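Local coordinates for GCN5-related N-acetyltransferase (Ralstonia eutropha JMP134, PDB 2Q0Y), which probably transfers an acyl group from a coenzyme A thioester to an amine, as GCN5-related N-acetyltransferases do, at residues H18-M22 against L91-V95; S52-W56 against I68-V72; Q84-I90 against I121-H127. All blocks are in the same frame, centred on the assembly; numbering follows the deposited sequence.

Interaction 1. Residues H18-M22 against L91-V95; sequences HREAM and LNLYV. With FMT (formic acid), chain G.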
ATOM      1  N   HIS A  18       8.958  -8.460  17.351  1.00  9.72           N
ATOM      2  CA  HIS A  18       9.486  -8.647  16.005  1.00 10.74           C
ATOM      3  C   HIS A  18       9.471  -7.349  15.190  1.00 11.67           C
ATOM      4  O   HIS A  18      10.454  -6.985  14.543  1.00 11.94           O
ATOM      5  CB  HIS A  18       8.693  -9.720  15.256  1.00 11.80           C
ATOM      6  CG  HIS A  18       8.990 -11.120  15.695  1.00 11.47           C
ATOM      7  ND1 HIS A  18       8.297 -12.201  15.201  1.00 12.53           N
ATOM      8  CD2 HIS A  18       9.898 -11.615  16.572  1.00 14.05           C
ATOM      9  CE1 HIS A  18       8.772 -13.305  15.749  1.00 10.19           C
ATOM     10  NE2 HIS A  18       9.745 -12.979  16.583  1.00 13.11           N
ATOM     11  N   ARG A  19       8.340  -6.658  15.227  1.00 13.05           N
ATOM     12  CA  ARG A  19       8.210  -5.402  14.518  1.00 12.40           C
ATOM     13  C   ARG A  19       9.266  -4.405  14.976  1.00 11.76           C
ATOM     14  O   ARG A  19       9.933  -3.791  14.152  1.00 12.63           O
ATOM     15  CB  ARG A  19       6.808  -4.826  14.703  1.00 10.48           C
ATOM     16  CG  ARG A  19       6.522  -3.566  13.892  1.00 12.57           C
ATOM     17  CD  ARG A  19       5.053  -3.247  13.882  1.00 12.81           C
ATOM     18  NE  ARG A  19       4.698  -2.111  13.030  1.00  9.27           N
ATOM     19  CZ  ARG A  19       4.532  -2.163  11.711  1.00 14.34           C
ATOM     20  NH1 ARG A  19       4.760  -3.283  11.036  1.00 13.70           N
ATOM     21  NH2 ARG A  19       4.194  -1.079  11.049  1.00 12.48           N
ATOM     22  N   GLU A  20       9.410  -4.220  16.285  1.00  9.55           N
ATOM     23  CA  GLU A  20      10.378  -3.263  16.817  0.50 11.00           C
ATOM     24  C   GLU A  20      11.805  -3.649  16.418  1.00 10.56           C
ATOM     25  O   GLU A  20      12.591  -2.797  15.957  1.00 11.78           O
ATOM     26  CB  GLU A  20      10.240  -3.192  18.339  0.50  9.64           C
ATOM     27  CG  GLU A  20      11.152  -2.201  19.042  0.50 13.21           C
ATOM     28  CD  GLU A  20      10.753  -1.984  20.496  0.50 15.82           C
ATOM     29  OE1 GLU A  20       9.569  -1.661  20.768  0.50 17.65           O
ATOM     30  OE2 GLU A  20      11.629  -2.124  21.368  0.50 24.84           O
ATOM     31  N   ALA A  21      12.136  -4.930  16.591  1.00 11.41           N
ATOM     32  CA  ALA A  21      13.507  -5.408  16.299  1.00 11.34           C
ATOM     33  C   ALA A  21      13.850  -5.239  14.810  1.00 11.25           C
ATOM     34  O   ALA A  21      14.943  -4.782  14.471  1.00 11.09           O
ATOM     35  CB  ALA A  21      13.694  -6.873  16.740  1.00 15.31           C
HETATM   36  N   MSE A  22      12.909  -5.604  13.942  1.00 10.21           N
HETATM   37  CA  MSE A  22      13.051  -5.457  12.488  1.00 11.82           C
HETATM   38  C   MSE A  22      13.338  -4.003  12.097  1.00 12.40           C
HETATM   39  O   MSE A  22      14.280  -3.715  11.361  1.00 10.96           O
HETATM   40  CB  MSE A  22      11.782  -5.963  11.790  1.00 11.83           C
HETATM   41  CG  MSE A  22      11.730  -5.754  10.293  1.00 16.42           C
HETATM   42 SE   MSE A  22       9.960  -6.007   9.550  0.75 20.19          SE
HETATM   43  CE  MSE A  22       9.123  -4.365  10.223  1.00 15.38           C
ATOM     44  N   LEU A  91       4.241  -8.497   6.116  1.00 11.63           N
ATOM     45  CA  LEU A  91       4.889  -7.578   7.035  1.00 11.55           C
ATOM     46  C   LEU A  91       5.478  -8.298   8.244  1.00 10.80           C
ATOM     47  O   LEU A  91       5.144  -9.460   8.530  1.00  9.89           O
ATOM     48  CB  LEU A  91       3.924  -6.471   7.500  1.00 11.05           C
ATOM     49  CG  LEU A  91       2.777  -6.832   8.437  1.00 10.16           C
ATOM     50  CD1 LEU A  91       2.161  -5.589   9.064  1.00 12.74           C
ATOM     51  CD2 LEU A  91       1.703  -7.684   7.763  1.00 10.89           C
ATOM     52  N   ASN A  92       6.363  -7.587   8.946  1.00 10.66           N
ATOM     53  CA  ASN A  92       6.942  -8.052  10.203  1.00 11.23           C
ATOM     54  C   ASN A  92       7.725  -9.362  10.138  1.00 11.03           C
ATOM     55  O   ASN A  92       7.789 -10.090  11.125  1.00 12.46           O
ATOM     56  CB  ASN A  92       5.868  -8.167  11.296  1.00 11.08           C
ATOM     57  CG  ASN A  92       5.259  -6.841  11.660  1.00 12.41           C
ATOM     58  OD1 ASN A  92       5.907  -5.801  11.558  1.00 13.45           O
ATOM     59  ND2 ASN A  92       4.002  -6.865  12.088  1.00 11.71           N
ATOM     60  N   LEU A  93       8.367  -9.641   9.004  1.00 11.23           N
ATOM     61  CA  LEU A  93       9.308 -10.763   8.935  1.00 11.02           C
ATOM     62  C   LEU A  93      10.531 -10.439   9.780  1.00 11.11           C
ATOM     63  O   LEU A  93      11.250  -9.461   9.510  1.00 11.66           O
ATOM     64  CB  LEU A  93       9.738 -11.046   7.493  1.00 10.40           C
ATOM     65  CG  LEU A  93      10.809 -12.154   7.351  1.00 10.53           C
ATOM     66  CD1 LEU A  93      10.340 -13.477   7.931  1.00 13.50           C
ATOM     67  CD2 LEU A  93      11.218 -12.344   5.914  1.00 13.49           C
ATOM     68  N   TYR A  94      10.758 -11.262  10.797  1.00 11.50           N
ATOM     69  CA  TYR A  94      11.913 -11.115  11.673  1.00  9.89           C
ATOM     70  C   TYR A  94      12.472 -12.492  11.963  1.00  9.76           C
ATOM     71  O   TYR A  94      11.718 -13.418  12.297  1.00  9.21           O
ATOM     72  CB  TYR A  94      11.576 -10.416  12.983  1.00 10.10           C
ATOM     73  CG  TYR A  94      12.822 -10.149  13.810  1.00  9.86           C
ATOM     74  CD1 TYR A  94      13.725  -9.141  13.438  1.00  8.54           C
ATOM     75  CD2 TYR A  94      13.131 -10.926  14.922  1.00 12.20           C
ATOM     76  CE1 TYR A  94      14.872  -8.905  14.175  1.00  9.69           C
ATOM     77  CE2 TYR A  94      14.280 -10.712  15.658  1.00 11.86           C
ATOM     78  CZ  TYR A  94      15.159  -9.693  15.281  1.00  8.51           C
ATOM     79  OH  TYR A  94      16.294  -9.484  16.022  1.00  9.99           O
ATOM     80  N   VAL A  95      13.792 -12.615  11.850  1.00 10.06           N
ATOM     81  CA  VAL A  95      14.486 -13.849  12.205  1.00  7.87           C
ATOM     82  C   VAL A  95      15.557 -13.567  13.262  1.00  8.56           C
ATOM     83  O   VAL A  95      16.391 -12.670  13.100  1.00  7.99           O
ATOM     84  CB  VAL A  95      15.137 -14.522  10.960  1.00  8.84           C
ATOM     85  CG1 VAL A  95      15.808 -15.822  11.345  1.00 10.35           C
ATOM     86  CG2 VAL A  95      14.127 -14.781   9.859  1.00  9.67           C
TER
HETATM   87  C   FMT G 158       4.197  -2.590   8.015  1.00 22.00           C
HETATM   88  O1  FMT G 158       3.601  -1.551   7.958  1.00 22.39           O
HETATM   89  O2  FMT G 158       5.395  -2.593   8.151  1.00 31.35           O
HETATM   90  O   HOH W   1       6.422 -11.447  13.131  1.00 12.98           O
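Arg19 and Asn92 form the polar centre of this contact, where helix 12-25 crosses strand 86-95 of the GNAT fold. Arg19 NH1 donates to Asn92 OD1 over 2.8 Å. The oxygen sits at the guanidinium edge, near its plane, but the amide is turned 80° from that plane, and the donor is tilted out of the carbonyl plane. With CG anti to the backbone N (chi1 -175°) and the chain extended to NE, the Arg19 methylenes run past OD1 first. The Met22 side chain, present as selenomethionine, crosses that of Asn92 at about a right angle, with SE 3.7 Å from Asn92 CA and the terminal CE toward OD1. Further along, Ala21 CB makes a CH-pi contact over one face of Tyr94, offset toward the rim and 3.5 Å from CE1. The His18 ring meets Tyr94 obliquely, CD2 to CD2 at 3.7 Å.

In the next shell, Tyr53 OH takes a hydrogen bond from Asn92 ND2, and Glu25 holds Tyr94 OH. Arg19 NH2 bonds Pro77 O of the second subunit and, at 3.2 Å, formate O1. The left-handed backbone of Asn92 (phi 60°) interrupts the extended conformation within strand 86-95, consistent with the beta bulge that GNAT proteins carry in this strand. A water in the plane of the His18 ring bridges ND1, at 2.9 Å, to Asn92 O, at 2.8 Å.

Interaction 2. Residues S52-W56 against I68-V72; sequences SYFGW and IGLMV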
ATOM      1  N   SER A  52      -7.695 -11.079  10.753  1.00 14.13           N
ATOM      2  CA  SER A  52      -7.291 -10.185   9.672  1.00 13.72           C
ATOM      3  C   SER A  52      -5.775  -9.965   9.664  1.00 11.87           C
ATOM      4  O   SER A  52      -5.218  -9.562   8.647  1.00 16.10           O
ATOM      5  CB  SER A  52      -8.070  -8.866   9.694  1.00 14.11           C
ATOM      6  OG  SER A  52      -7.942  -8.186  10.903  1.00 15.17           O
ATOM      7  N   TYR A  53      -5.112 -10.193  10.806  1.00 12.38           N
ATOM      8  CA  TYR A  53      -3.666 -10.350  10.853  1.00 10.48           C
ATOM      9  C   TYR A  53      -3.360 -11.793  11.163  1.00 12.40           C
ATOM     10  O   TYR A  53      -3.714 -12.299  12.235  1.00 10.21           O
ATOM     11  CB  TYR A  53      -3.035  -9.444  11.920  1.00 11.39           C
ATOM     12  CG  TYR A  53      -1.520  -9.430  11.916  1.00  9.10           C
ATOM     13  CD1 TYR A  53      -0.782 -10.459  12.486  1.00 10.54           C
ATOM     14  CD2 TYR A  53      -0.814  -8.387  11.332  1.00  9.34           C
ATOM     15  CE1 TYR A  53       0.605 -10.435  12.458  1.00  9.50           C
ATOM     16  CE2 TYR A  53       0.560  -8.365  11.296  1.00 11.52           C
ATOM     17  CZ  TYR A  53       1.274  -9.385  11.881  1.00 13.00           C
ATOM     18  OH  TYR A  53       2.650  -9.387  11.875  1.00 12.67           O
ATOM     19  N   PHE A  54      -2.708 -12.453  10.214  1.00  9.42           N
ATOM     20  CA  PHE A  54      -2.418 -13.864  10.324  1.00 11.71           C
ATOM     21  C   PHE A  54      -0.908 -14.019  10.092  1.00 12.73           C
ATOM     22  O   PHE A  54      -0.204 -13.057   9.821  1.00 13.12           O
ATOM     23  CB  PHE A  54      -3.263 -14.672   9.327  1.00 14.66           C
ATOM     24  CG  PHE A  54      -2.987 -16.164   9.357  1.00 22.11           C
ATOM     25  CD1 PHE A  54      -3.362 -16.942  10.452  1.00 28.62           C
ATOM     26  CD2 PHE A  54      -2.325 -16.790   8.291  1.00 24.59           C
ATOM     27  CE1 PHE A  54      -3.092 -18.330  10.486  1.00 23.46           C
ATOM     28  CE2 PHE A  54      -2.047 -18.170   8.327  1.00 20.22           C
ATOM     29  CZ  PHE A  54      -2.433 -18.933   9.435  1.00 20.66           C
ATOM     30  N   GLY A  55      -0.394 -15.222  10.250  1.00 14.44           N
ATOM     31  CA  GLY A  55       0.996 -15.462   9.942  1.00 11.89           C
ATOM     32  C   GLY A  55       1.482 -16.751  10.533  1.00 10.51           C
ATOM     33  O   GLY A  55       0.682 -17.619  10.936  1.00 10.39           O
ATOM     34  N   TRP A  56       2.805 -16.855  10.629  1.00 11.40           N
ATOM     35  CA  TRP A  56       3.435 -18.102  10.994  1.00 11.73           C
ATOM     36  C   TRP A  56       4.605 -17.813  11.911  1.00 11.47           C
ATOM     37  O   TRP A  56       5.248 -16.756  11.798  1.00  8.53           O
ATOM     38  CB  TRP A  56       3.932 -18.822   9.736  1.00 14.04           C
ATOM     39  CG  TRP A  56       2.896 -19.016   8.662  1.00 13.68           C
ATOM     40  CD1 TRP A  56       2.676 -18.219   7.566  1.00 17.72           C
ATOM     41  CD2 TRP A  56       1.949 -20.081   8.577  1.00 13.05           C
ATOM     42  NE1 TRP A  56       1.638 -18.729   6.806  1.00 17.29           N
ATOM     43  CE2 TRP A  56       1.174 -19.867   7.413  1.00 15.93           C
ATOM     44  CE3 TRP A  56       1.669 -21.184   9.383  1.00 15.65           C
ATOM     45  CZ2 TRP A  56       0.146 -20.736   7.031  1.00 18.25           C
ATOM     46  CZ3 TRP A  56       0.657 -22.059   8.996  1.00 15.85           C
ATOM     47  CH2 TRP A  56      -0.095 -21.824   7.840  1.00 15.24           C
ATOM     48  N   ILE A  68       6.419 -14.166  10.786  1.00 10.32           N
ATOM     49  CA  ILE A  68       5.999 -13.384   9.636  1.00  9.07           C
ATOM     50  C   ILE A  68       4.517 -13.062   9.785  1.00  8.83           C
ATOM     51  O   ILE A  68       3.756 -13.813  10.423  1.00 10.21           O
ATOM     52  CB  ILE A  68       6.312 -14.118   8.311  1.00 10.09           C
ATOM     53  CG1 ILE A  68       6.231 -13.165   7.103  1.00 12.24           C
ATOM     54  CG2 ILE A  68       5.402 -15.350   8.149  1.00 13.60           C
ATOM     55  CD1 ILE A  68       6.821 -13.791   5.831  1.00 13.03           C
ATOM     56  N   GLY A  69       4.124 -11.918   9.234  1.00  8.86           N
ATOM     57  CA  GLY A  69       2.730 -11.483   9.260  1.00 10.02           C
ATOM     58  C   GLY A  69       2.175 -11.383   7.853  1.00 10.83           C
ATOM     59  O   GLY A  69       2.912 -11.072   6.910  1.00 11.60           O
ATOM     60  N   LEU A  70       0.871 -11.605   7.714  1.00 12.55           N
ATOM     61  CA  LEU A  70       0.198 -11.448   6.434  1.00 14.34           C
ATOM     62  C   LEU A  70      -1.227 -10.935   6.605  1.00 14.48           C
ATOM     63  O   LEU A  70      -1.904 -11.237   7.579  1.00 14.90           O
ATOM     64  CB  LEU A  70       0.222 -12.754   5.625  1.00 15.56           C
ATOM     65  CG  LEU A  70      -0.553 -13.982   6.067  1.00 22.10           C
ATOM     66  CD1 LEU A  70      -1.997 -14.035   5.495  1.00 27.97           C
ATOM     67  CD2 LEU A  70       0.220 -15.257   5.640  1.00 21.89           C
HETATM   68  N   MSE A  71      -1.634 -10.129   5.638  1.00 13.90           N
HETATM   69  CA  MSE A  71      -2.956  -9.547   5.581  1.00 14.84           C
HETATM   70  C   MSE A  71      -3.429  -9.603   4.147  1.00 13.55           C
HETATM   71  O   MSE A  71      -2.631  -9.733   3.226  1.00 12.71           O
HETATM   72  CB  MSE A  71      -2.907  -8.095   6.043  1.00 15.13           C
HETATM   73  CG  MSE A  71      -2.278  -7.901   7.413  1.00 17.21           C
HETATM   74 SE   MSE A  71      -2.105  -6.016   7.796  0.75 21.20          SE
HETATM   75  CE  MSE A  71      -3.794  -5.820   8.167  1.00 19.46           C
ATOM     76  N   VAL A  72      -4.739  -9.543   3.976  1.00 13.05           N
ATOM     77  CA  VAL A  72      -5.336  -9.353   2.657  1.00 13.36           C
ATOM     78  C   VAL A  72      -6.048  -8.017   2.783  1.00 14.16           C
ATOM     79  O   VAL A  72      -7.017  -7.890   3.535  1.00 15.35           O
ATOM     80  CB  VAL A  72      -6.293 -10.487   2.294  1.00 14.50           C
ATOM     81  CG1 VAL A  72      -6.954 -10.236   0.941  1.00 18.78           C
ATOM     82  CG2 VAL A  72      -5.547 -11.809   2.276  1.00 16.37           C
TER
HETATM   83  O   HOH W   2      -6.365  -9.442   6.307  1.00 20.25           O
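Phe54 and Leu70 lie side by side and point the same way, a cross-strand pair in the hairpin formed by strands 54-60 and 63-74. Leu70 CG takes the position between its backbone N and carbonyl carbon (chi1 68°), which lets the fork divide between two rings. Leu70 CD1 comes to the edge of the Phe54 ring, 3.9 Å from Phe54 CD2 and near the ring plane, while Leu70 CD2 reaches past that ring to Trp56 NE1, also 3.9 Å. The two aromatics also meet each other: Phe54 CE2 sits over one face of the indole, off toward its rim. Ile68 closes the row, its CG2 at the indole edge, 4.0 Å from Trp56 CD1.

Beneath these side chains the antiparallel register is regular. Phe54 with Leu70 and Trp56 with Ile68 are hydrogen-bonded pairs, two bonds each; the straightest is Phe54 N to Leu70 O, 3.0 Å at 170°. Between them the non-hydrogen-bonded pair Gly55 and Gly69 draws close, CA to CA 4.4 Å, and CA-H...O contacts run from each glycine to a carbonyl of the facing strand. With no side chain on Gly69, the Tyr53 hydroxyl can settle 3.4 Å from Gly69 CA, on the other side of the sheet from Leu70, where Asn92 of strand 86-95 holds it. Where the strands part, a water takes over the bridging, donating to Ser52 O at 2.6 Å and accepting from Val72 N.

Helix 104-118 packs on the Phe54 and Trp56 side through Glu115 and Arg111, whereas helix 30-50 meets Tyr53 and Met71 with Leu44 and Trp43. Strand 86-95 flanks 63-74, and Gly55 pairs by its backbone with Leu7.

Interaction 3. Residues Q84-I90 against I121-H127; sequences QDKRGYI and IAFAVLH. With MG (magnesium ion), chain C; FMT (formic acid), chain I.
Ile121 opens the contact by reaching across to two residues: CG2 stands 3.6 Å from Gly88 N, and CD1 packs on the aliphatic chain of Lys86. Ala122 N then donates to Gln84 OE1 at 2.9 Å, approaching from above the carbonyl plane. Gln84 NE2 is held by Gly120 O, which fixes the amide's rotation, and a water joins OE1 to Lys86 O. At Phe123 the parallel pairing of a beta-alpha-beta unit begins, its O accepting from Gly88 N. The Phe123 ring sets its edge on the guanidinium of Arg87, Phe123 CE2 over the centre, 3.9 Å from Arg87 CZ, with the planes 68° apart; a bend at chi3 (67°) brings the group there, and His81 bonds Arg87 NE. Ala124 faces Gly88 at a CA separation of 4.1 Å. Val125 is gripped through its N by Gly88 O and through its O by Ile90 N, while CG2 rests 3.7 Å from Tyr89 CD1. Leu126 CB lies near Ile90 CB. By His127 the strands are splaying, and a water accepts from His127 N and donates to Ile90 O, also bonding Tyr89 OH.

The His127 ring ends the walk. Its ND1 donates to Tyr89 OH at 2.7 Å, nearly in the ring plane, and NE2 binds magnesium at 2.4 Å beside a water and Glu146 carboxylates of this chain and the second subunit. With the hydrogen on ND1, NE2 is left for the metal, and Tyr89 acts as the second-shell residue that fixes the imidazole's rotation.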
ATOM      1  N   GLN A  84      -9.832  -8.552  -8.977  1.00 11.90           N
ATOM      2  CA  GLN A  84      -9.882  -8.621  -7.512  1.00 12.17           C
ATOM      3  C   GLN A  84      -9.767  -7.237  -6.864  1.00 10.62           C
ATOM      4  O   GLN A  84      -8.924  -6.430  -7.237  1.00 11.00           O
ATOM      5  CB  GLN A  84      -8.744  -9.507  -6.998  1.00 10.74           C
ATOM      6  CG  GLN A  84      -8.845 -10.949  -7.426  1.00 14.22           C
ATOM      7  CD  GLN A  84      -7.874 -11.874  -6.718  1.00 18.23           C
ATOM      8  OE1 GLN A  84      -7.054 -11.438  -5.909  1.00 12.37           O
ATOM      9  NE2 GLN A  84      -7.957 -13.167  -7.036  1.00 16.65           N
ATOM     10  N   ASP A  85     -10.606  -6.997  -5.865  1.00 11.85           N
ATOM     11  CA  ASP A  85     -10.575  -5.754  -5.103  1.00 11.58           C
ATOM     12  C   ASP A  85      -9.784  -5.942  -3.794  1.00 11.24           C
ATOM     13  O   ASP A  85     -10.189  -5.489  -2.708  1.00 11.61           O
ATOM     14  CB  ASP A  85     -11.997  -5.255  -4.817  1.00 12.40           C
ATOM     15  CG  ASP A  85     -12.827  -6.246  -4.016  1.00 16.00           C
ATOM     16  OD1 ASP A  85     -12.394  -7.410  -3.807  1.00 17.22           O
ATOM     17  OD2 ASP A  85     -13.932  -5.857  -3.611  1.00 21.19           O
ATOM     18  N   LYS A  86      -8.646  -6.611  -3.916  1.00 13.58           N
ATOM     19  CA  LYS A  86      -7.799  -6.926  -2.771  1.00 14.27           C
ATOM     20  C   LYS A  86      -6.375  -7.198  -3.251  1.00 13.68           C
ATOM     21  O   LYS A  86      -6.146  -7.484  -4.440  1.00 12.14           O
ATOM     22  CB  LYS A  86      -8.345  -8.130  -2.001  1.00 16.15           C
ATOM     23  CG  LYS A  86      -8.418  -9.409  -2.809  1.00 19.75           C
ATOM     24  CD  LYS A  86      -9.302 -10.474  -2.142  1.00 22.98           C
ATOM     25  CE  LYS A  86      -9.518 -11.699  -3.055  1.00 30.01           C
ATOM     26  NZ  LYS A  86     -10.333 -12.775  -2.378  1.00 31.72           N
ATOM     27  N   ARG A  87      -5.427  -7.093  -2.325  1.00 12.32           N
ATOM     28  CA  ARG A  87      -4.094  -7.611  -2.547  1.00 13.80           C
ATOM     29  C   ARG A  87      -3.515  -8.165  -1.240  1.00 12.88           C
ATOM     30  O   ARG A  87      -3.954  -7.800  -0.145  1.00 13.35           O
ATOM     31  CB  ARG A  87      -3.181  -6.578  -3.231  1.00 16.86           C
ATOM     32  CG  ARG A  87      -3.146  -5.242  -2.634  1.00 18.98           C
ATOM     33  CD  ARG A  87      -2.109  -4.331  -3.344  1.00 16.07           C
ATOM     34  NE  ARG A  87      -2.433  -3.984  -4.731  1.00 13.37           N
ATOM     35  CZ  ARG A  87      -1.734  -3.122  -5.472  1.00 16.47           C
ATOM     36  NH1 ARG A  87      -0.690  -2.481  -4.958  1.00 13.99           N
ATOM     37  NH2 ARG A  87      -2.073  -2.868  -6.724  1.00 16.06           N
ATOM     38  N   GLY A  88      -2.584  -9.096  -1.376  1.00 11.57           N
ATOM     39  CA  GLY A  88      -1.873  -9.641  -0.232  1.00  9.80           C
ATOM     40  C   GLY A  88      -0.845  -8.647   0.265  1.00 11.15           C
ATOM     41  O   GLY A  88      -0.293  -7.857  -0.513  1.00 13.27           O
ATOM     42  N   TYR A  89      -0.596  -8.671   1.571  1.00 11.50           N
ATOM     43  CA  TYR A  89       0.411  -7.817   2.184  1.00 10.94           C
ATOM     44  C   TYR A  89       1.208  -8.638   3.203  1.00  9.82           C
ATOM     45  O   TYR A  89       0.623  -9.305   4.056  1.00 11.80           O
ATOM     46  CB  TYR A  89      -0.221  -6.572   2.844  1.00 12.72           C
ATOM     47  CG  TYR A  89       0.841  -5.627   3.366  1.00 13.30           C
ATOM     48  CD1 TYR A  89       1.789  -5.089   2.493  1.00 18.66           C
ATOM     49  CD2 TYR A  89       0.916  -5.274   4.702  1.00 16.36           C
ATOM     50  CE1 TYR A  89       2.786  -4.256   2.935  1.00 21.36           C
ATOM     51  CE2 TYR A  89       1.929  -4.421   5.157  1.00 15.86           C
ATOM     52  CZ  TYR A  89       2.867  -3.923   4.266  1.00 18.46           C
ATOM     53  OH  TYR A  89       3.905  -3.058   4.666  1.00 19.84           O
ATOM     54  N   ILE A  90       2.523  -8.606   3.076  1.00 10.15           N
ATOM     55  CA  ILE A  90       3.429  -9.294   3.985  1.00 12.06           C
ATOM     56  C   ILE A  90       4.148  -8.244   4.818  1.00 12.18           C
ATOM     57  O   ILE A  90       4.601  -7.228   4.294  1.00 10.40           O
ATOM     58  CB  ILE A  90       4.448 -10.182   3.213  1.00 11.90           C
ATOM     59  CG1 ILE A  90       3.696 -11.262   2.434  1.00 12.45           C
ATOM     60  CG2 ILE A  90       5.488 -10.791   4.166  1.00 16.21           C
ATOM     61  CD1 ILE A  90       4.557 -12.133   1.578  1.00 12.22           C
ATOM     62  N   ILE A 121      -5.468 -15.345  -3.975  1.00 12.71           N
ATOM     63  CA  ILE A 121      -5.056 -13.946  -4.102  1.00 11.40           C
ATOM     64  C   ILE A 121      -4.158 -13.786  -5.307  1.00 11.25           C
ATOM     65  O   ILE A 121      -3.177 -14.515  -5.447  1.00 13.63           O
ATOM     66  CB  ILE A 121      -4.282 -13.494  -2.852  1.00 11.44           C
ATOM     67  CG1 ILE A 121      -5.139 -13.659  -1.590  1.00 15.13           C
ATOM     68  CG2 ILE A 121      -3.771 -12.057  -2.983  1.00 15.70           C
ATOM     69  CD1 ILE A 121      -6.435 -12.902  -1.613  1.00 18.76           C
ATOM     70  N   ALA A 122      -4.496 -12.839  -6.184  1.00 10.62           N
ATOM     71  CA  ALA A 122      -3.756 -12.638  -7.440  1.00 11.77           C
ATOM     72  C   ALA A 122      -2.373 -11.998  -7.274  1.00 10.34           C
ATOM     73  O   ALA A 122      -1.444 -12.336  -7.998  1.00 10.91           O
ATOM     74  CB  ALA A 122      -4.593 -11.793  -8.404  1.00 12.19           C
ATOM     75  N   PHE A 123      -2.241 -11.077  -6.326  1.00  9.06           N
ATOM     76  CA  PHE A 123      -1.090 -10.161  -6.294  1.00 10.72           C
ATOM     77  C   PHE A 123      -0.796  -9.790  -4.855  1.00 10.35           C
ATOM     78  O   PHE A 123      -1.726  -9.612  -4.065  1.00 12.36           O
ATOM     79  CB  PHE A 123      -1.465  -8.920  -7.114  1.00 10.89           C
ATOM     80  CG  PHE A 123      -0.343  -7.950  -7.365  1.00 12.31           C
ATOM     81  CD1 PHE A 123       0.676  -8.254  -8.254  1.00 14.07           C
ATOM     82  CD2 PHE A 123      -0.345  -6.706  -6.751  1.00 13.42           C
ATOM     83  CE1 PHE A 123       1.681  -7.328  -8.509  1.00 14.13           C
ATOM     84  CE2 PHE A 123       0.662  -5.782  -7.026  1.00 10.60           C
ATOM     85  CZ  PHE A 123       1.660  -6.109  -7.900  1.00 15.48           C
ATOM     86  N   ALA A 124       0.484  -9.656  -4.524  1.00 11.58           N
ATOM     87  CA  ALA A 124       0.894  -9.282  -3.175  1.00  9.88           C
ATOM     88  C   ALA A 124       2.009  -8.253  -3.198  1.00 10.62           C
ATOM     89  O   ALA A 124       2.766  -8.141  -4.192  1.00 10.53           O
ATOM     90  CB  ALA A 124       1.348 -10.517  -2.422  1.00 10.88           C
ATOM     91  N   VAL A 125       2.113  -7.519  -2.094  1.00 11.71           N
ATOM     92  CA  VAL A 125       3.140  -6.498  -1.919  1.00 10.64           C
ATOM     93  C   VAL A 125       3.740  -6.609  -0.522  1.00 12.39           C
ATOM     94  O   VAL A 125       3.183  -7.260   0.355  1.00 11.94           O
ATOM     95  CB  VAL A 125       2.607  -5.056  -2.150  1.00 14.67           C
ATOM     96  CG1 VAL A 125       2.122  -4.861  -3.598  1.00 12.86           C
ATOM     97  CG2 VAL A 125       1.510  -4.718  -1.179  1.00 18.06           C
ATOM     98  N   LEU A 126       4.911  -6.006  -0.353  1.00 11.89           N
ATOM     99  CA  LEU A 126       5.600  -5.928   0.937  1.00 11.86           C
ATOM    100  C   LEU A 126       6.453  -4.672   0.905  1.00 13.02           C
ATOM    101  O   LEU A 126       6.702  -4.140  -0.172  1.00 12.21           O
ATOM    102  CB  LEU A 126       6.464  -7.186   1.180  1.00 12.44           C
ATOM    103  CG  LEU A 126       7.589  -7.568   0.209  1.00 10.25           C
ATOM    104  CD1 LEU A 126       8.863  -6.731   0.383  1.00 12.78           C
ATOM    105  CD2 LEU A 126       7.916  -9.047   0.367  1.00 14.19           C
ATOM    106  N   HIS A 127       6.887  -4.190   2.065  1.00 14.39           N
ATOM    107  CA  HIS A 127       7.869  -3.110   2.118  1.00 13.87           C
ATOM    108  C   HIS A 127       9.155  -3.674   2.679  1.00 14.80           C
ATOM    109  O   HIS A 127       9.191  -4.151   3.822  1.00 14.93           O
ATOM    110  CB  HIS A 127       7.355  -1.952   2.950  1.00 16.22           C
ATOM    111  CG  HIS A 127       6.209  -1.232   2.317  1.00 16.52           C
ATOM    112  ND1 HIS A 127       4.898  -1.516   2.621  1.00 21.17           N
ATOM    113  CD2 HIS A 127       6.176  -0.238   1.400  1.00 24.69           C
ATOM    114  CE1 HIS A 127       4.104  -0.725   1.921  1.00 20.04           C
ATOM    115  NE2 HIS A 127       4.855   0.049   1.161  1.00 23.30           N
TER
HETATM  116 MG    MG C 154       2.956   0.112  -0.268  1.00 19.61          MG
HETATM  117  C   FMT I 160     -10.374 -15.680  -4.825  1.00 56.49           C
HETATM  118  O1  FMT I 160      -9.916 -15.757  -5.972  1.00 55.19           O
HETATM  119  O2  FMT I 160     -10.098 -14.733  -4.075  1.00 56.45           O
HETATM  120  O   HOH W   3      -4.879  -9.609  -5.651  1.00 12.77           O
HETATM  121  O   HOH W   4       5.929  -4.975   4.724  1.00 15.46           O
HETATM  122  O   HOH W   5       0.870  -0.059   0.132  0.50 18.58           O

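In the fold
Strand 86-95 ties the three contacts together: its C-terminal half meets helix 12-25 in interaction 1, and its N-terminal half pairs with 123-127 in interaction 3. Strand 63-74 of interaction 2 joins it along the other edge, through Leu91 O to Gly69 N and Met71 O to Tyr89 N, both 2.8 Å. Interaction 2 lies about 13 Å from interaction 1 and 12 Å from interaction 3, centre to centre; interactions 1 and 3 are about 19 Å apart. Unidentified ligand density, perhaps from the crystallisation liquor, bonds Leu93 N and His127 O and lies about 6 Å from the Ile68 side chain; it may mark the cleft where GNAT enzymes hold acetyl-CoA. Interactions 1 and 3 also touch the second subunit.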